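Local structure of protein Bug27 (Bordetella pertussis, 2QPQ) at residues Phe75-Gly80 with Asp285-Ser290; Ile97-Pro103 with Asn227-Leu232; Arg243-Tyr247 with Ser272-Glu276. The protein probably binds a small organic solute in the periplasm as a Venus-flytrap receptor of the tripartite tricarboxylate transporter (Bug) family. All coordinates share one frame; numbering follows the deposited sequence.

Contact 1. Residues Phe75-Gly80 with Asp285-Ser290; sequences FAVNPG and DIDRFS
Ala76 faces the turn Asp285-Phe289 at short range: its CB lies 3.7 Å from Asp285 CB, and the CG1 branch of Ile286 runs 3.8 Å from the same Ala76 CB. The small methyl allows the helix axes to approach to 7.7 Å, and at this spacing Ala76 O receives an almost straight CA-H...O contact from Ile286 CA, with an angle of 176° at the hydrogen. On one side of this centre Phe289, its CG anti to the carbonyl carbon (chi1 -69°), presents the CD2 edge of its ring to the Ala76 carbonyl carbon, while Val77 CG2 reaches the same CD2 at 3.6 Å, the two side chains crossing at about a right angle. Pro79 CG and Ile286 CG2 complete the apolar seam more loosely. The pair joins helix 74-81, which follows strand 67-72 of the alpha/beta domain, to the C-terminal helix 275-296 at a crossing of -49°. Toward Gly80 the interface becomes polar. One water sits 2.6 Å from Ala76 O, placed to donate to it, bonds to Ser290 OG (2.8 Å) and accepts a weak bond from Gly80 N; a second water lies within hydrogen-bonding distance of Gly80 O and Ser290 O (3.0 Å), so solvent bridges the two backbones where Gly80 and Ser290 come close, Gly80 CA against Ser290 OG. In the next shell, Leu144 of helix 141-153 touches both Val77 and Phe289. Trp229 NE1 bonds to Asp285 OD2, and Arg288 NH1 of the same helix forms a salt bridge, a long one, with Asp285 OD1.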
# COMPACT_ATOMS: atom_id res chain seq x y z
N PHE A 75 0.68 4.72 -5.76
CA PHE A 75 1.11 5.11 -7.11
C PHE A 75 -0.02 4.86 -8.14
O PHE A 75 -0.22 5.65 -9.08
CB PHE A 75 2.40 4.36 -7.50
CG PHE A 75 2.90 4.67 -8.90
CD1 PHE A 75 3.84 5.68 -9.11
CD2 PHE A 75 2.40 3.96 -10.01
CE1 PHE A 75 4.32 5.98 -10.43
CE2 PHE A 75 2.85 4.28 -11.35
CZ PHE A 75 3.85 5.27 -11.51
N ALA A 76 -0.71 3.73 -8.01
CA ALA A 76 -1.81 3.42 -8.95
C ALA A 76 -3.09 4.20 -8.65
O ALA A 76 -3.96 4.30 -9.52
CB ALA A 76 -2.07 1.92 -9.00
N VAL A 77 -3.22 4.71 -7.42
CA VAL A 77 -4.38 5.52 -7.04
C VAL A 77 -4.27 6.95 -7.57
O VAL A 77 -5.27 7.58 -7.96
CB VAL A 77 -4.59 5.59 -5.50
CG1 VAL A 77 -5.81 6.46 -5.13
CG2 VAL A 77 -4.77 4.18 -4.91
N ASN A 78 -3.05 7.45 -7.59
CA ASN A 78 -2.82 8.85 -7.90
C ASN A 78 -3.35 9.38 -9.24
O ASN A 78 -3.84 10.52 -9.27
CB ASN A 78 -1.34 9.21 -7.72
CG ASN A 78 -0.91 9.28 -6.26
OD1 ASN A 78 0.28 9.37 -5.97
ND2 ASN A 78 -1.85 9.24 -5.36
N PRO A 79 -3.23 8.60 -10.34
CA PRO A 79 -3.72 9.13 -11.60
C PRO A 79 -5.22 9.49 -11.56
O PRO A 79 -5.59 10.45 -12.20
CB PRO A 79 -3.39 8.01 -12.61
CG PRO A 79 -2.19 7.30 -11.95
CD PRO A 79 -2.62 7.27 -10.54
N GLY A 80 -6.03 8.75 -10.79
CA GLY A 80 -7.47 9.01 -10.72
C GLY A 80 -7.84 10.17 -9.81
O GLY A 80 -8.91 10.76 -9.99
N ASP A 285 -4.19 -1.83 -11.93
CA ASP A 285 -4.66 -1.17 -10.71
C ASP A 285 -4.93 0.31 -10.99
O ASP A 285 -5.83 0.90 -10.43
CB ASP A 285 -3.68 -1.37 -9.56
CG ASP A 285 -3.90 -2.69 -8.82
OD1 ASP A 285 -4.85 -3.45 -9.17
OD2 ASP A 285 -3.15 -2.98 -7.87
N ILE A 286 -4.14 0.90 -11.87
CA ILE A 286 -4.42 2.26 -12.28
C ILE A 286 -5.83 2.31 -12.82
O ILE A 286 -6.62 3.18 -12.41
CB ILE A 286 -3.41 2.75 -13.34
CG1 ILE A 286 -2.06 3.07 -12.65
CG2 ILE A 286 -3.97 4.03 -14.06
CD1 ILE A 286 -0.92 3.44 -13.59
N ASP A 287 -6.16 1.38 -13.72
CA ASP A 287 -7.48 1.36 -14.37
C ASP A 287 -8.59 1.13 -13.35
O ASP A 287 -9.60 1.79 -13.35
CB ASP A 287 -7.51 0.27 -15.46
CG ASP A 287 -6.64 0.63 -16.68
OD1 ASP A 287 -6.22 1.82 -16.85
OD2 ASP A 287 -6.39 -0.29 -17.50
N ARG A 288 -8.36 0.18 -12.46
CA ARG A 288 -9.35 -0.20 -11.47
C ARG A 288 -9.60 0.92 -10.44
O ARG A 288 -10.75 1.23 -10.09
CB ARG A 288 -8.87 -1.49 -10.81
CG ARG A 288 -9.51 -1.85 -9.53
CD ARG A 288 -8.53 -2.70 -8.78
NE ARG A 288 -9.20 -3.25 -7.62
CZ ARG A 288 -8.58 -3.76 -6.58
NH1 ARG A 288 -7.25 -3.77 -6.52
NH2 ARG A 288 -9.31 -4.26 -5.61
N PHE A 289 -8.52 1.53 -9.97
CA PHE A 289 -8.65 2.57 -8.95
C PHE A 289 -9.27 3.79 -9.57
O PHE A 289 -10.06 4.48 -8.94
CB PHE A 289 -7.28 2.92 -8.33
CG PHE A 289 -6.72 1.81 -7.48
CD1 PHE A 289 -7.59 0.94 -6.82
CD2 PHE A 289 -5.35 1.63 -7.33
CE1 PHE A 289 -7.12 -0.09 -6.05
CE2 PHE A 289 -4.84 0.58 -6.49
CZ PHE A 289 -5.72 -0.27 -5.88
N SER A 290 -8.93 4.06 -10.83
CA SER A 290 -9.47 5.26 -11.50
C SER A 290 -10.98 5.13 -11.63
O SER A 290 -11.71 6.13 -11.48
CB SER A 290 -8.82 5.46 -12.87
OG SER A 290 -7.64 6.22 -12.66
O HOH W 1 -5.92 5.79 -10.50
O HOH W 2 -10.91 9.00 -11.00

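Contact 2. Residues Ile97-Pro103 with Asn227-Leu232; sequences INVAYVP and NQWHGL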
# COMPACT_ATOMS: atom_id res chain seq x y z
N ILE A 97 10.26 -4.85 -9.85
CA ILE A 97 9.92 -5.94 -8.94
C ILE A 97 8.90 -5.49 -7.92
O ILE A 97 9.00 -4.38 -7.41
CB ILE A 97 11.20 -6.52 -8.20
CG1 ILE A 97 10.85 -7.73 -7.31
CG2 ILE A 97 11.95 -5.42 -7.37
CD1 ILE A 97 12.14 -8.50 -6.81
N ASN A 98 7.92 -6.36 -7.65
CA ASN A 98 7.06 -6.23 -6.48
C ASN A 98 7.55 -7.17 -5.40
O ASN A 98 7.60 -8.39 -5.63
CB ASN A 98 5.63 -6.60 -6.84
CG ASN A 98 4.72 -6.61 -5.65
OD1 ASN A 98 4.84 -5.75 -4.77
ND2 ASN A 98 3.80 -7.58 -5.59
N VAL A 99 7.91 -6.60 -4.24
CA VAL A 99 8.58 -7.35 -3.16
C VAL A 99 7.68 -7.79 -1.97
O VAL A 99 8.05 -8.67 -1.18
CB VAL A 99 9.82 -6.60 -2.64
CG1 VAL A 99 10.81 -6.29 -3.77
CG2 VAL A 99 9.43 -5.27 -1.95
N ALA A 100 6.51 -7.19 -1.83
CA ALA A 100 5.64 -7.48 -0.68
C ALA A 100 4.25 -6.94 -0.86
O ALA A 100 4.04 -5.83 -1.40
CB ALA A 100 6.21 -6.85 0.59
N TYR A 101 3.30 -7.70 -0.33
CA TYR A 101 1.94 -7.22 -0.18
C TYR A 101 1.69 -6.97 1.29
O TYR A 101 2.34 -7.58 2.15
CB TYR A 101 0.95 -8.25 -0.67
CG TYR A 101 0.91 -8.46 -2.16
CD1 TYR A 101 0.11 -7.65 -2.97
CD2 TYR A 101 1.63 -9.50 -2.76
CE1 TYR A 101 0.05 -7.87 -4.36
CE2 TYR A 101 1.59 -9.73 -4.13
CZ TYR A 101 0.80 -8.91 -4.93
OH TYR A 101 0.76 -9.13 -6.28
N VAL A 102 0.76 -6.07 1.59
CA VAL A 102 0.19 -6.05 2.93
C VAL A 102 -1.30 -5.78 2.81
O VAL A 102 -1.72 -4.76 2.21
CB VAL A 102 0.91 -5.09 3.95
CG1 VAL A 102 0.52 -3.61 3.71
CG2 VAL A 102 0.53 -5.46 5.40
N PRO A 103 -2.12 -6.64 3.42
CA PRO A 103 -3.53 -6.28 3.40
C PRO A 103 -3.82 -5.08 4.33
O PRO A 103 -3.04 -4.77 5.25
CB PRO A 103 -4.22 -7.56 3.90
CG PRO A 103 -3.20 -8.21 4.79
CD PRO A 103 -1.87 -7.91 4.16
N ASN A 227 -5.37 -5.49 -1.90
CA ASN A 227 -4.07 -5.77 -1.32
C ASN A 227 -3.02 -4.76 -1.81
O ASN A 227 -2.85 -4.58 -3.00
CB ASN A 227 -3.67 -7.21 -1.67
CG ASN A 227 -2.86 -7.89 -0.59
OD1 ASN A 227 -2.35 -7.26 0.33
ND2 ASN A 227 -2.65 -9.19 -0.75
N GLN A 228 -2.32 -4.10 -0.89
CA GLN A 228 -1.32 -3.11 -1.26
C GLN A 228 0.02 -3.77 -1.58
O GLN A 228 0.58 -4.48 -0.78
CB GLN A 228 -1.14 -2.12 -0.14
CG GLN A 228 -0.07 -1.04 -0.32
CD GLN A 228 -0.19 0.00 0.77
OE1 GLN A 228 -1.27 0.52 0.99
NE2 GLN A 228 0.88 0.27 1.49
N TRP A 229 0.53 -3.50 -2.77
CA TRP A 229 1.86 -3.95 -3.21
C TRP A 229 2.87 -2.86 -2.96
O TRP A 229 2.51 -1.68 -2.72
CB TRP A 229 1.85 -4.36 -4.70
CG TRP A 229 1.03 -3.50 -5.68
CD1 TRP A 229 -0.18 -3.84 -6.23
CD2 TRP A 229 1.40 -2.23 -6.28
NE1 TRP A 229 -0.59 -2.86 -7.10
CE2 TRP A 229 0.35 -1.87 -7.14
CE3 TRP A 229 2.49 -1.36 -6.13
CZ2 TRP A 229 0.36 -0.66 -7.91
CZ3 TRP A 229 2.49 -0.13 -6.90
CH2 TRP A 229 1.40 0.19 -7.76
N HIS A 230 4.13 -3.26 -3.03
CA HIS A 230 5.27 -2.42 -2.69
C HIS A 230 6.37 -2.88 -3.62
O HIS A 230 6.73 -4.06 -3.62
CB HIS A 230 5.76 -2.63 -1.25
CG HIS A 230 4.71 -2.41 -0.21
ND1 HIS A 230 3.77 -3.37 0.10
CD2 HIS A 230 4.45 -1.35 0.60
CE1 HIS A 230 2.95 -2.89 1.03
NE2 HIS A 230 3.35 -1.67 1.36
N GLY A 231 6.90 -1.97 -4.42
CA GLY A 231 7.92 -2.38 -5.35
C GLY A 231 8.69 -1.22 -5.87
O GLY A 231 8.56 -0.09 -5.35
N LEU A 232 9.51 -1.54 -6.88
CA LEU A 232 10.43 -0.60 -7.46
C LEU A 232 10.12 -0.47 -8.94
O LEU A 232 9.90 -1.49 -9.65
CB LEU A 232 11.90 -1.10 -7.24
CG LEU A 232 12.35 -0.92 -5.76
CD1 LEU A 232 13.52 -1.81 -5.38
CD2 LEU A 232 12.71 0.54 -5.45
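Ile97-Pro103 and Asn227-Leu232 pair as antiparallel strands, their short axes 142° apart, and the register slips by one residue between the Asn98-Gly231 and Val102-Gln228 pairs: three residues of the first strand span two of the second, a beta bulge around Val99. Backbone hydrogen bonds hold both ends, with Leu232 N to Ile97 O at 2.9 Å and Val102 N to Gln228 O at 2.9 Å; Val99 N also reaches His230 O. At the bulge, side chains add bonds. Asn98 OD1 accepts from His230 N at 3.1 Å, the donor tilted from the carbonyl plane, while Asn98 ND2 is held by Asp273. His230 ND1 donates to Ala100 O at 2.9 Å, nearly straight at the hydrogen (163°); the acceptor lies in the ring plane, but the nitrogen stands above the carbonyl plane. This bond ties the imidazole against its partner strand, and Val102 CG1 meets the ring at CE1, 3.7 Å away. On the face opposite His230, shared with Asn98, Tyr101 CE1 packs against Trp229 CB at 4.0 Å. With CG between the backbone N and the carbonyl carbon (chi1 40°), the Trp229 indole leads away from the 97-103 strand, and its ring meets Phe278 edge-to-face. Gln228 OE1 is hydrogen-bonded to Gln142 NE2, and its NE2 to a citrate probably from the crystallisation liquor. Long strand 93-109 also pairs with strands 180-183 and 196-201, an arrangement consistent with the strand crossover between the two lobes of a Venus-flytrap binding protein, beside the ligand cleft.

Contact 3. Residues Arg243-Tyr247 with Ser272-Glu276; sequences RQKLY and SDGPE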
# COMPACT_ATOMS: atom_id res chain seq x y z
N ARG A 243 16.28 -3.75 -16.33
CA ARG A 243 15.20 -4.13 -15.39
C ARG A 243 15.42 -5.53 -14.80
O ARG A 243 15.21 -5.78 -13.60
CB ARG A 243 13.85 -4.05 -16.11
CG ARG A 243 13.47 -2.60 -16.47
CD ARG A 243 12.32 -2.55 -17.44
NE ARG A 243 11.09 -3.08 -16.84
CZ ARG A 243 9.99 -3.35 -17.53
NH1 ARG A 243 9.94 -3.20 -18.87
NH2 ARG A 243 8.94 -3.81 -16.90
N GLN A 244 15.89 -6.45 -15.65
CA GLN A 244 16.16 -7.85 -15.22
C GLN A 244 17.38 -7.95 -14.33
O GLN A 244 17.38 -8.68 -13.35
CB GLN A 244 16.26 -8.77 -16.45
CG GLN A 244 14.88 -9.07 -16.95
CD GLN A 244 14.83 -9.82 -18.26
OE1 GLN A 244 15.84 -9.97 -18.98
NE2 GLN A 244 13.64 -10.28 -18.60
N LYS A 245 18.39 -7.15 -14.63
CA LYS A 245 19.57 -7.08 -13.77
C LYS A 245 19.24 -6.57 -12.36
O LYS A 245 19.66 -7.16 -11.34
CB LYS A 245 20.66 -6.23 -14.43
CG LYS A 245 21.34 -7.04 -15.53
CD LYS A 245 22.42 -6.30 -16.34
CE LYS A 245 21.83 -5.24 -17.29
NZ LYS A 245 22.73 -4.06 -17.32
N LEU A 246 18.45 -5.50 -12.30
CA LEU A 246 17.92 -5.00 -11.05
C LEU A 246 17.02 -6.01 -10.34
O LEU A 246 17.21 -6.26 -9.14
CB LEU A 246 17.19 -3.68 -11.27
CG LEU A 246 18.11 -2.47 -11.53
CD1 LEU A 246 17.22 -1.35 -12.02
CD2 LEU A 246 18.84 -2.03 -10.25
N TYR A 247 16.05 -6.57 -11.07
CA TYR A 247 15.20 -7.61 -10.59
C TYR A 247 16.01 -8.72 -9.94
O TYR A 247 15.70 -9.10 -8.82
CB TYR A 247 14.22 -8.19 -11.66
CG TYR A 247 13.46 -9.38 -11.05
CD1 TYR A 247 12.24 -9.18 -10.38
CD2 TYR A 247 14.00 -10.66 -11.08
CE1 TYR A 247 11.57 -10.25 -9.77
CE2 TYR A 247 13.36 -11.71 -10.45
CZ TYR A 247 12.16 -11.50 -9.80
OH TYR A 247 11.53 -12.54 -9.17
N SER A 272 7.61 -11.56 -5.38
CA SER A 272 8.78 -11.34 -6.24
C SER A 272 8.30 -11.29 -7.65
O SER A 272 8.91 -11.89 -8.56
CB SER A 272 9.82 -12.49 -6.09
OG SER A 272 9.12 -13.71 -6.39
N ASP A 273 7.19 -10.58 -7.87
CA ASP A 273 6.66 -10.46 -9.22
C ASP A 273 7.66 -9.64 -10.01
O ASP A 273 8.15 -8.60 -9.53
CB ASP A 273 5.29 -9.79 -9.20
CG ASP A 273 4.36 -10.45 -8.21
OD1 ASP A 273 4.14 -11.66 -8.33
OD2 ASP A 273 3.92 -9.77 -7.26
N GLY A 274 7.95 -10.11 -11.22
CA GLY A 274 9.00 -9.50 -12.04
C GLY A 274 8.52 -8.35 -12.92
O GLY A 274 7.36 -7.92 -12.83
N PRO A 275 9.43 -7.85 -13.79
CA PRO A 275 9.15 -6.69 -14.63
C PRO A 275 7.80 -6.74 -15.36
O PRO A 275 6.95 -5.83 -15.18
CB PRO A 275 10.35 -6.68 -15.59
CG PRO A 275 11.48 -7.20 -14.69
CD PRO A 275 10.83 -8.32 -13.96
N GLU A 276 7.55 -7.82 -16.09
CA GLU A 276 6.32 -7.97 -16.85
C GLU A 276 5.07 -8.07 -15.98
O GLU A 276 4.07 -7.34 -16.21
CB GLU A 276 6.42 -9.16 -17.81
CG GLU A 276 5.18 -9.38 -18.66
CD GLU A 276 5.41 -10.29 -19.85
OE1 GLU A 276 6.49 -10.95 -19.94
OE2 GLU A 276 4.48 -10.34 -20.72
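Arg243 lies along Pro275, the two side chains sliding past each other in opposite directions. Its chain is bent at chi3 (65°), which turns the guanidinium back across the proline: NH2 stands 3.5 Å from Pro275 CB and 3.3 Å from Pro275 O, with that carbonyl oxygen at the guanidinium edge, close to its plane. The clearer polar hold on this arginine is from NE to the backbone oxygen of Ala95, in the neighbouring strand 93-109, so NE holds the group to the sheet while its NH2 side rests on Pro275. Gln244 adds a marginal touch, CG to Pro275 CG at 4.5 Å, on the solvent side. One turn further on, Tyr247 gives the larger part of this segment's share. The i to i+4 spacing, marked by the Tyr247 N to Arg243 O bond (2.8 Å), puts both residues on the same side of helix 240-254. With CG anti to the backbone N (chi1 175°), the phenol extends toward the turn where strand 269-273 passes into the last helix. Its CD1 meets Pro275 CD at 3.9 Å, with the two side chains at about a right angle; CE1 lies 3.5 Å from Gly274 CA. At the far end, Tyr247 OH donates to Ser272 O at 2.8 Å, and that oxygen lies in the plane of the ring, at its edge. Gly274 is the N-cap of helix 275-296 and Pro275 its first residue, a position where a proline fits because the nitrogen of a first-turn residue need not donate a helical hydrogen bond. The directional hydrogen bond of Tyr247 OH, joined to apolar contact along the proline and glycine, therefore fixes the ring at both its flank and its hydroxyl, fastening helix 240-254 to this strand-to-helix turn at the protein surface.

Contact 2 is the buried one and touches both others, lying about 15 Å from contact 1 and 13 Å from contact 3, centre to centre. Trp229 is its link to contact 1, with CZ2 packed 3.7 Å from Ala76 CB. Separately, Ile97 CD1 reaches Tyr247 CE1 of contact 3 at 3.5 Å, while strands 93-109 and 269-273 are neighbours in one sheet. Contacts 1 and 3 do not touch, their nearest atoms lying about 10 Å apart, yet both use helix 275-296, at its middle and its start. The bound citrate, which may mark the solute pocket, is about 3 Å from the side chain of Gln228 in contact 2.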